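Local coordinates for protein 3-hexulose-6-phosphate synthase (Mycobacterium gastri, PDB 3AJX) that belongs to the orotidine 5'-phosphate decarboxylase / HUMPS family of TIM-barrel enzymes and binds a magnesium ion, at residues V56-K61 with A76-V81; A23-I28 with A198-R203. The protein carries 1 engineered substitution. All coordinates share one frame; numbering follows the deposited sequence.

Both contacts lie in one TIM barrel, contact 1 within the closed sheet of eight parallel strands and contact 2 on its outer layer, and their centres are about 19 Å apart. Contact 1 joins strand 55-62 to strand 80-84 and includes Asp-59, which with Glu-30 and bound waters forms the magnesium site. Contact 2 is farther from the centre of the chain: there the turn leading into strand 28-31 meets helix 195-204, and the side chain of Val-26 is about 14 Å from the metal. The two meet directly where Phe-57 CB of contact 1 packs against Ile-28 CG2 of contact 2 at 3.6 Å. Strand 28-31 thus connects them, running from the turn of contact 2 to the metal ligand Glu-30.

Contact 1. Residues V56-K61 with A76-V81; sequences VFADMK and AGADLV. With MG (magnesium ion), chain F.
With CG beside its own backbone N (chi1 -65°), Asp-79 turns its carboxylate to the N-H of Val-56, while Phe-57, its CG anti to the backbone N (chi1 -177°), lays a ring edge against Leu-80. Asp-79 OD1 takes the bond from Val-56 N at 2.8 Å through its anti lone pair, and the N-H points almost straight at it (175°). The same oxygen forms a salt bridge with Lys-48. Val-56 O returns the grip by accepting two donors, Asp-79 N at 2.8 Å and Leu-80 N at 3.1 Å. Parallel pairing then continues through Ala-58 N to Leu-80 O, 2.8 Å. A Schellman motif at Gly-77 ends helix 66-75 just before this entry into the sheet. On the barrel interior Phe-57 CD1 meets Leu-80 CD1 at 4.0 Å; on the outward face Ala-58 CB touches Ala-78 CB at 3.7 Å, under Ile-44 of helix 42-50. Farther along the strand, Asp-59 OD2 binds magnesium at 2.1 Å, and the bent end of Lys-61 brings NZ into a salt bridge with that oxygen, 2.8 Å away. Thr-82 OG1, on the partner strand, is hydrogen-bonded to Asp-59 OD1. Metal and ammonium therefore share one carboxylate oxygen while the hydroxyl holds the other, which probably fixes the rotation of the Asp-59 carboxylate within this beta-alpha-beta unit.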
ATOM      1  N   VAL A  56     -10.026  -8.352 -14.274  1.00  9.89           N
ATOM      2  CA  VAL A  56     -10.127  -7.720 -12.962  1.00 10.10           C
ATOM      3  C   VAL A  56      -8.734  -7.346 -12.462  1.00  9.38           C
ATOM      4  O   VAL A  56      -7.849  -8.191 -12.344  1.00 10.98           O
ATOM      5  CB  VAL A  56     -10.841  -8.645 -11.961  1.00 10.50           C
ATOM      6  CG1 VAL A  56     -10.800  -8.043 -10.567  1.00 12.00           C
ATOM      7  CG2 VAL A  56     -12.297  -8.832 -12.395  1.00 10.61           C
ATOM      8  N   PHE A  57      -8.572  -6.060 -12.174  1.00  8.73           N
ATOM      9  CA  PHE A  57      -7.316  -5.451 -11.743  1.00  8.09           C
ATOM     10  C   PHE A  57      -7.393  -5.092 -10.251  1.00  8.00           C
ATOM     11  O   PHE A  57      -8.213  -4.269  -9.851  1.00  8.16           O
ATOM     12  CB  PHE A  57      -7.142  -4.202 -12.621  1.00  8.34           C
ATOM     13  CG  PHE A  57      -5.873  -3.433 -12.411  1.00  8.99           C
ATOM     14  CD1 PHE A  57      -4.905  -3.398 -13.412  1.00  8.88           C
ATOM     15  CD2 PHE A  57      -5.714  -2.613 -11.298  1.00  8.64           C
ATOM     16  CE1 PHE A  57      -3.805  -2.548 -13.319  1.00  8.47           C
ATOM     17  CE2 PHE A  57      -4.619  -1.762 -11.196  1.00  9.00           C
ATOM     18  CZ  PHE A  57      -3.663  -1.728 -12.215  1.00  9.45           C
ATOM     19  N   ALA A  58      -6.556  -5.725  -9.429  1.00  8.13           N
ATOM     20  CA  ALA A  58      -6.541  -5.442  -7.991  1.00  6.96           C
ATOM     21  C   ALA A  58      -5.379  -4.497  -7.699  1.00  6.96           C
ATOM     22  O   ALA A  58      -4.216  -4.893  -7.800  1.00  6.44           O
ATOM     23  CB  ALA A  58      -6.389  -6.743  -7.192  1.00  6.87           C
ATOM     24  N   ASP A  59      -5.701  -3.253  -7.349  1.00  7.30           N
ATOM     25  CA  ASP A  59      -4.684  -2.239  -7.074  1.00  7.67           C
ATOM     26  C   ASP A  59      -4.132  -2.370  -5.658  1.00  7.72           C
ATOM     27  O   ASP A  59      -4.364  -1.514  -4.795  1.00  7.38           O
ATOM     28  CB  ASP A  59      -5.275  -0.838  -7.272  1.00  9.71           C
ATOM     29  CG  ASP A  59      -4.220   0.200  -7.606  1.00 11.48           C
ATOM     30  OD1 ASP A  59      -3.016  -0.108  -7.497  1.00  9.46           O
ATOM     31  OD2 ASP A  59      -4.599   1.331  -7.978  1.00 13.01           O
ATOM     32  N   MET A  60      -3.388  -3.446  -5.429  1.00  6.47           N
ATOM     33  CA  MET A  60      -2.797  -3.723  -4.124  1.00  6.74           C
ATOM     34  C   MET A  60      -1.708  -2.725  -3.739  1.00  6.81           C
ATOM     35  O   MET A  60      -1.543  -2.402  -2.563  1.00  8.02           O
ATOM     36  CB  MET A  60      -2.196  -5.133  -4.121  1.00  7.91           C
ATOM     37  CG  MET A  60      -3.183  -6.260  -4.361  1.00  6.50           C
ATOM     38  SD  MET A  60      -4.289  -6.538  -2.958  1.00  9.56           S
ATOM     39  CE  MET A  60      -3.273  -7.596  -1.900  1.00  9.35           C
ATOM     40  N   LYS A  61      -0.978  -2.232  -4.740  1.00  7.05           N
ATOM     41  CA  LYS A  61       0.134  -1.310  -4.513  1.00  7.76           C
ATOM     42  C   LYS A  61       1.073  -1.922  -3.479  1.00  7.69           C
ATOM     43  O   LYS A  61       1.519  -1.262  -2.541  1.00  7.95           O
ATOM     44  CB  LYS A  61      -0.358   0.065  -4.040  1.00  8.61           C
ATOM     45  CG  LYS A  61      -0.880   0.953  -5.165  1.00  9.16           C
ATOM     46  CD  LYS A  61      -1.117   2.376  -4.681  1.00  8.92           C
ATOM     47  CE  LYS A  61      -1.609   3.278  -5.805  1.00 11.69           C
ATOM     48  NZ  LYS A  61      -2.924   2.830  -6.344  1.00 17.20           N
ATOM     49  N   ALA A  76      -8.028 -14.668  -5.011  1.00  9.95           N
ATOM     50  CA  ALA A  76      -9.316 -14.041  -4.739  1.00  9.34           C
ATOM     51  C   ALA A  76     -10.054 -13.692  -6.031  1.00 10.29           C
ATOM     52  O   ALA A  76     -11.194 -13.231  -5.992  1.00 11.65           O
ATOM     53  CB  ALA A  76      -9.121 -12.786  -3.891  1.00  8.62           C
ATOM     54  N   GLY A  77      -9.399 -13.896  -7.174  1.00  9.39           N
ATOM     55  CA  GLY A  77     -10.045 -13.620  -8.447  1.00 10.52           C
ATOM     56  C   GLY A  77      -9.420 -12.563  -9.337  1.00 10.94           C
ATOM     57  O   GLY A  77      -9.889 -12.337 -10.454  1.00 10.12           O
ATOM     58  N   ALA A  78      -8.371 -11.906  -8.861  1.00  9.46           N
ATOM     59  CA  ALA A  78      -7.723 -10.885  -9.669  1.00 10.63           C
ATOM     60  C   ALA A  78      -6.973 -11.513 -10.837  1.00  8.13           C
ATOM     61  O   ALA A  78      -6.427 -12.610 -10.721  1.00  9.47           O
ATOM     62  CB  ALA A  78      -6.758 -10.071  -8.813  1.00 10.08           C
ATOM     63  N   ASP A  79      -6.962 -10.809 -11.965  1.00  7.92           N
ATOM     64  CA  ASP A  79      -6.253 -11.260 -13.154  1.00  8.14           C
ATOM     65  C   ASP A  79      -4.937 -10.498 -13.221  1.00  7.94           C
ATOM     66  O   ASP A  79      -3.955 -10.976 -13.783  1.00  9.38           O
ATOM     67  CB  ASP A  79      -7.076 -10.969 -14.407  1.00  9.88           C
ATOM     68  CG  ASP A  79      -8.369 -11.756 -14.443  1.00 10.73           C
ATOM     69  OD1 ASP A  79      -9.449 -11.127 -14.418  1.00 10.51           O
ATOM     70  OD2 ASP A  79      -8.292 -13.005 -14.488  1.00 12.35           O
ATOM     71  N   LEU A  80      -4.940  -9.305 -12.635  1.00  7.90           N
ATOM     72  CA  LEU A  80      -3.764  -8.446 -12.597  1.00  8.08           C
ATOM     73  C   LEU A  80      -3.662  -7.821 -11.212  1.00  8.88           C
ATOM     74  O   LEU A  80      -4.677  -7.511 -10.589  1.00  8.44           O
ATOM     75  CB  LEU A  80      -3.884  -7.326 -13.638  1.00  8.48           C
ATOM     76  CG  LEU A  80      -3.929  -7.714 -15.120  1.00  7.24           C
ATOM     77  CD1 LEU A  80      -4.309  -6.491 -15.952  1.00  8.09           C
ATOM     78  CD2 LEU A  80      -2.582  -8.269 -15.547  1.00  8.98           C
ATOM     79  N   VAL A  81      -2.434  -7.638 -10.734  1.00  8.32           N
ATOM     80  CA  VAL A  81      -2.203  -7.033  -9.431  1.00  9.26           C
ATOM     81  C   VAL A  81      -1.082  -6.013  -9.563  1.00  8.45           C
ATOM     82  O   VAL A  81      -0.181  -6.184 -10.383  1.00  8.55           O
ATOM     83  CB  VAL A  81      -1.785  -8.082  -8.377  1.00 11.43           C
ATOM     84  CG1 VAL A  81      -2.871  -9.135  -8.229  1.00 12.94           C
ATOM     85  CG2 VAL A  81      -0.467  -8.720  -8.773  1.00 14.45           C
TER
HETATM   86 MG    MG F9100      -4.795   2.747  -9.509  1.00 34.73          MG
HETATM   87  O   HOH W   1      -3.471   4.100  -8.779  1.00 35.86           O
HETATM   88  O   HOH W   2      -5.196   3.006 -11.028  1.00 24.13           O
HETATM   89  O   HOH W   3      -2.967   1.773 -10.081  1.00 29.58           O

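Contact 2. Residues A23-I28 with A198-R203; sequences AEYVDI and AAKELR
Tyr-25 lies against one turn of helix 195-204, and its side chain runs from Ala-199 out along Lys-200. CB packs on Ala-199 CB at 3.9 Å, and CG and CD2 then run beside the backbone of Lys-200. Over one ring face Lys-200 CB makes a CH-pi contact, 3.7 Å from the centroid and 14° off the normal; Glu-24 CG lies over the opposite face, toward the rim. Near the far end, CE2 touches Lys-200 CG at 3.5 Å. At the tip, Tyr-25 OH lies 2.7 Å from a water in the plane of the ring, and that water accepts a bond from the extended Lys-200 through NZ. The backbone of Tyr-25 is held as well. Arg-203, bent at chi2 (68°) and again at chi3, gives two hydrogen bonds side-on to Tyr-25 O, from NE at 3.0 Å and NH2 at 3.1 Å, both from the same side, above the carbonyl plane. NH2 also forms a salt bridge with Asp-27 OD2 at 2.7 Å, approaching from above the carboxylate, whose plane stands 84° from that of the guanidinium. Asp-27 OD2 is further bonded to the backbone N of Leu-3. The arrangement is that of a TIM barrel closing on itself: the last helix of the ring packs on the turn between the first helix and the second strand.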
ATOM      1  N   ALA A  23     -19.355  -1.762 -17.153  1.00 13.99           N
ATOM      2  CA  ALA A  23     -18.683  -2.972 -17.629  1.00 15.89           C
ATOM      3  C   ALA A  23     -18.644  -3.151 -19.147  1.00 16.88           C
ATOM      4  O   ALA A  23     -17.603  -3.487 -19.716  1.00 15.11           O
ATOM      5  CB  ALA A  23     -19.320  -4.200 -16.986  1.00 17.55           C
ATOM      6  N   GLU A  24     -19.779  -2.932 -19.798  1.00 16.97           N
ATOM      7  CA  GLU A  24     -19.872  -3.097 -21.246  1.00 17.38           C
ATOM      8  C   GLU A  24     -18.972  -2.164 -22.049  1.00 16.68           C
ATOM      9  O   GLU A  24     -18.682  -2.433 -23.215  1.00 17.29           O
ATOM     10  CB  GLU A  24     -21.326  -2.914 -21.692  1.00 19.64           C
ATOM     11  CG  GLU A  24     -21.930  -1.579 -21.288  1.00 22.91           C
ATOM     12  CD  GLU A  24     -23.429  -1.523 -21.514  1.00 25.52           C
ATOM     13  OE1 GLU A  24     -23.860  -1.570 -22.687  1.00 25.48           O
ATOM     14  OE2 GLU A  24     -24.177  -1.436 -20.513  1.00 24.83           O
ATOM     15  N   TYR A  25     -18.522  -1.077 -21.431  1.00 14.76           N
ATOM     16  CA  TYR A  25     -17.678  -0.109 -22.124  1.00 15.50           C
ATOM     17  C   TYR A  25     -16.194  -0.199 -21.789  1.00 14.81           C
ATOM     18  O   TYR A  25     -15.380   0.516 -22.374  1.00 15.26           O
ATOM     19  CB  TYR A  25     -18.165   1.311 -21.829  1.00 16.65           C
ATOM     20  CG  TYR A  25     -19.630   1.519 -22.124  1.00 18.01           C
ATOM     21  CD1 TYR A  25     -20.549   1.705 -21.093  1.00 18.14           C
ATOM     22  CD2 TYR A  25     -20.101   1.505 -23.434  1.00 19.31           C
ATOM     23  CE1 TYR A  25     -21.904   1.871 -21.361  1.00 20.97           C
ATOM     24  CE2 TYR A  25     -21.452   1.670 -23.714  1.00 20.61           C
ATOM     25  CZ  TYR A  25     -22.346   1.851 -22.674  1.00 21.52           C
ATOM     26  OH  TYR A  25     -23.684   2.002 -22.950  1.00 23.17           O
ATOM     27  N   VAL A  26     -15.837  -1.075 -20.857  1.00 15.19           N
ATOM     28  CA  VAL A  26     -14.437  -1.203 -20.456  1.00 13.57           C
ATOM     29  C   VAL A  26     -13.867  -2.600 -20.641  1.00 13.89           C
ATOM     30  O   VAL A  26     -14.600  -3.592 -20.680  1.00 14.15           O
ATOM     31  CB  VAL A  26     -14.240  -0.808 -18.978  1.00 13.15           C
ATOM     32  CG1 VAL A  26     -14.764   0.599 -18.742  1.00 12.77           C
ATOM     33  CG2 VAL A  26     -14.945  -1.806 -18.075  1.00 13.49           C
ATOM     34  N   ASP A  27     -12.543  -2.665 -20.744  1.00 13.38           N
ATOM     35  CA  ASP A  27     -11.830  -3.925 -20.913  1.00 12.74           C
ATOM     36  C   ASP A  27     -11.329  -4.420 -19.564  1.00 11.93           C
ATOM     37  O   ASP A  27     -11.277  -5.623 -19.305  1.00 11.60           O
ATOM     38  CB  ASP A  27     -10.629  -3.719 -21.834  1.00 14.04           C
ATOM     39  CG  ASP A  27     -11.019  -3.156 -23.177  1.00 15.04           C
ATOM     40  OD1 ASP A  27     -11.593  -3.911 -23.986  1.00 19.33           O
ATOM     41  OD2 ASP A  27     -10.763  -1.958 -23.417  1.00 17.05           O
ATOM     42  N   ILE A  28     -10.972  -3.473 -18.703  1.00 10.30           N
ATOM     43  CA  ILE A  28     -10.433  -3.789 -17.390  1.00  9.86           C
ATOM     44  C   ILE A  28     -11.200  -3.081 -16.289  1.00  8.98           C
ATOM     45  O   ILE A  28     -11.494  -1.890 -16.395  1.00  9.09           O
ATOM     46  CB  ILE A  28      -8.944  -3.363 -17.313  1.00  8.64           C
ATOM     47  CG1 ILE A  28      -8.148  -4.090 -18.398  1.00  9.19           C
ATOM     48  CG2 ILE A  28      -8.370  -3.654 -15.927  1.00 10.19           C
ATOM     49  CD1 ILE A  28      -6.715  -3.630 -18.508  1.00 12.68           C
ATOM     50  N   ALA A 198     -20.424   8.373 -19.367  1.00 13.24           N
ATOM     51  CA  ALA A 198     -19.042   8.840 -19.292  1.00 12.81           C
ATOM     52  C   ALA A 198     -18.098   7.764 -19.810  1.00 12.31           C
ATOM     53  O   ALA A 198     -17.157   8.054 -20.553  1.00 13.05           O
ATOM     54  CB  ALA A 198     -18.685   9.203 -17.852  1.00 12.43           C
ATOM     55  N   ALA A 199     -18.353   6.519 -19.414  1.00 12.15           N
ATOM     56  CA  ALA A 199     -17.519   5.404 -19.845  1.00 13.21           C
ATOM     57  C   ALA A 199     -17.672   5.202 -21.346  1.00 14.50           C
ATOM     58  O   ALA A 199     -16.689   4.982 -22.053  1.00 13.85           O
ATOM     59  CB  ALA A 199     -17.907   4.128 -19.094  1.00 13.00           C
ATOM     60  N   LYS A 200     -18.910   5.291 -21.829  1.00 15.54           N
ATOM     61  CA  LYS A 200     -19.191   5.116 -23.252  1.00 16.72           C
ATOM     62  C   LYS A 200     -18.468   6.169 -24.085  1.00 17.00           C
ATOM     63  O   LYS A 200     -17.873   5.863 -25.120  1.00 16.78           O
ATOM     64  CB  LYS A 200     -20.701   5.199 -23.510  1.00 18.39           C
ATOM     65  CG  LYS A 200     -21.096   4.878 -24.948  1.00 19.34           C
ATOM     66  CD  LYS A 200     -22.598   4.985 -25.179  1.00 21.65           C
ATOM     67  CE  LYS A 200     -22.954   4.533 -26.594  1.00 23.07           C
ATOM     68  NZ  LYS A 200     -24.411   4.647 -26.886  1.00 25.51           N
ATOM     69  N   GLU A 201     -18.516   7.413 -23.625  1.00 16.44           N
ATOM     70  CA  GLU A 201     -17.872   8.513 -24.332  1.00 17.78           C
ATOM     71  C   GLU A 201     -16.348   8.391 -24.319  1.00 15.76           C
ATOM     72  O   GLU A 201     -15.681   8.747 -25.291  1.00 15.85           O
ATOM     73  CB  GLU A 201     -18.330   9.841 -23.725  1.00 19.73           C
ATOM     74  CG  GLU A 201     -19.824  10.081 -23.937  1.00 28.16           C
ATOM     75  CD  GLU A 201     -20.411  11.111 -22.991  1.00 31.34           C
ATOM     76  OE1 GLU A 201     -20.346  10.894 -21.762  1.00 34.81           O
ATOM     77  OE2 GLU A 201     -20.943  12.132 -23.478  1.00 35.52           O
ATOM     78  N   LEU A 202     -15.793   7.895 -23.218  1.00 14.70           N
ATOM     79  CA  LEU A 202     -14.347   7.707 -23.144  1.00 12.42           C
ATOM     80  C   LEU A 202     -13.949   6.642 -24.168  1.00 13.90           C
ATOM     81  O   LEU A 202     -12.959   6.790 -24.890  1.00 14.69           O
ATOM     82  CB  LEU A 202     -13.948   7.264 -21.734  1.00 12.46           C
ATOM     83  CG  LEU A 202     -13.842   8.391 -20.708  1.00 11.70           C
ATOM     84  CD1 LEU A 202     -13.884   7.815 -19.303  1.00 11.46           C
ATOM     85  CD2 LEU A 202     -12.558   9.182 -20.947  1.00 12.63           C
ATOM     86  N   ARG A 203     -14.738   5.573 -24.224  1.00 12.71           N
ATOM     87  CA  ARG A 203     -14.515   4.472 -25.154  1.00 15.62           C
ATOM     88  C   ARG A 203     -14.585   4.942 -26.608  1.00 14.96           C
ATOM     89  O   ARG A 203     -13.768   4.551 -27.442  1.00 15.31           O
ATOM     90  CB  ARG A 203     -15.570   3.385 -24.921  1.00 15.78           C
ATOM     91  CG  ARG A 203     -15.774   2.428 -26.090  1.00 21.96           C
ATOM     92  CD  ARG A 203     -14.564   1.547 -26.310  1.00 24.52           C
ATOM     93  NE  ARG A 203     -14.370   0.622 -25.198  1.00 27.64           N
ATOM     94  CZ  ARG A 203     -13.356  -0.231 -25.101  1.00 29.01           C
ATOM     95  NH1 ARG A 203     -12.433  -0.283 -26.056  1.00 29.66           N
ATOM     96  NH2 ARG A 203     -13.264  -1.031 -24.050  1.00 26.65           N
TER
HETATM   97  O   HOH W   4     -24.535   1.840 -25.488  1.00 30.29           O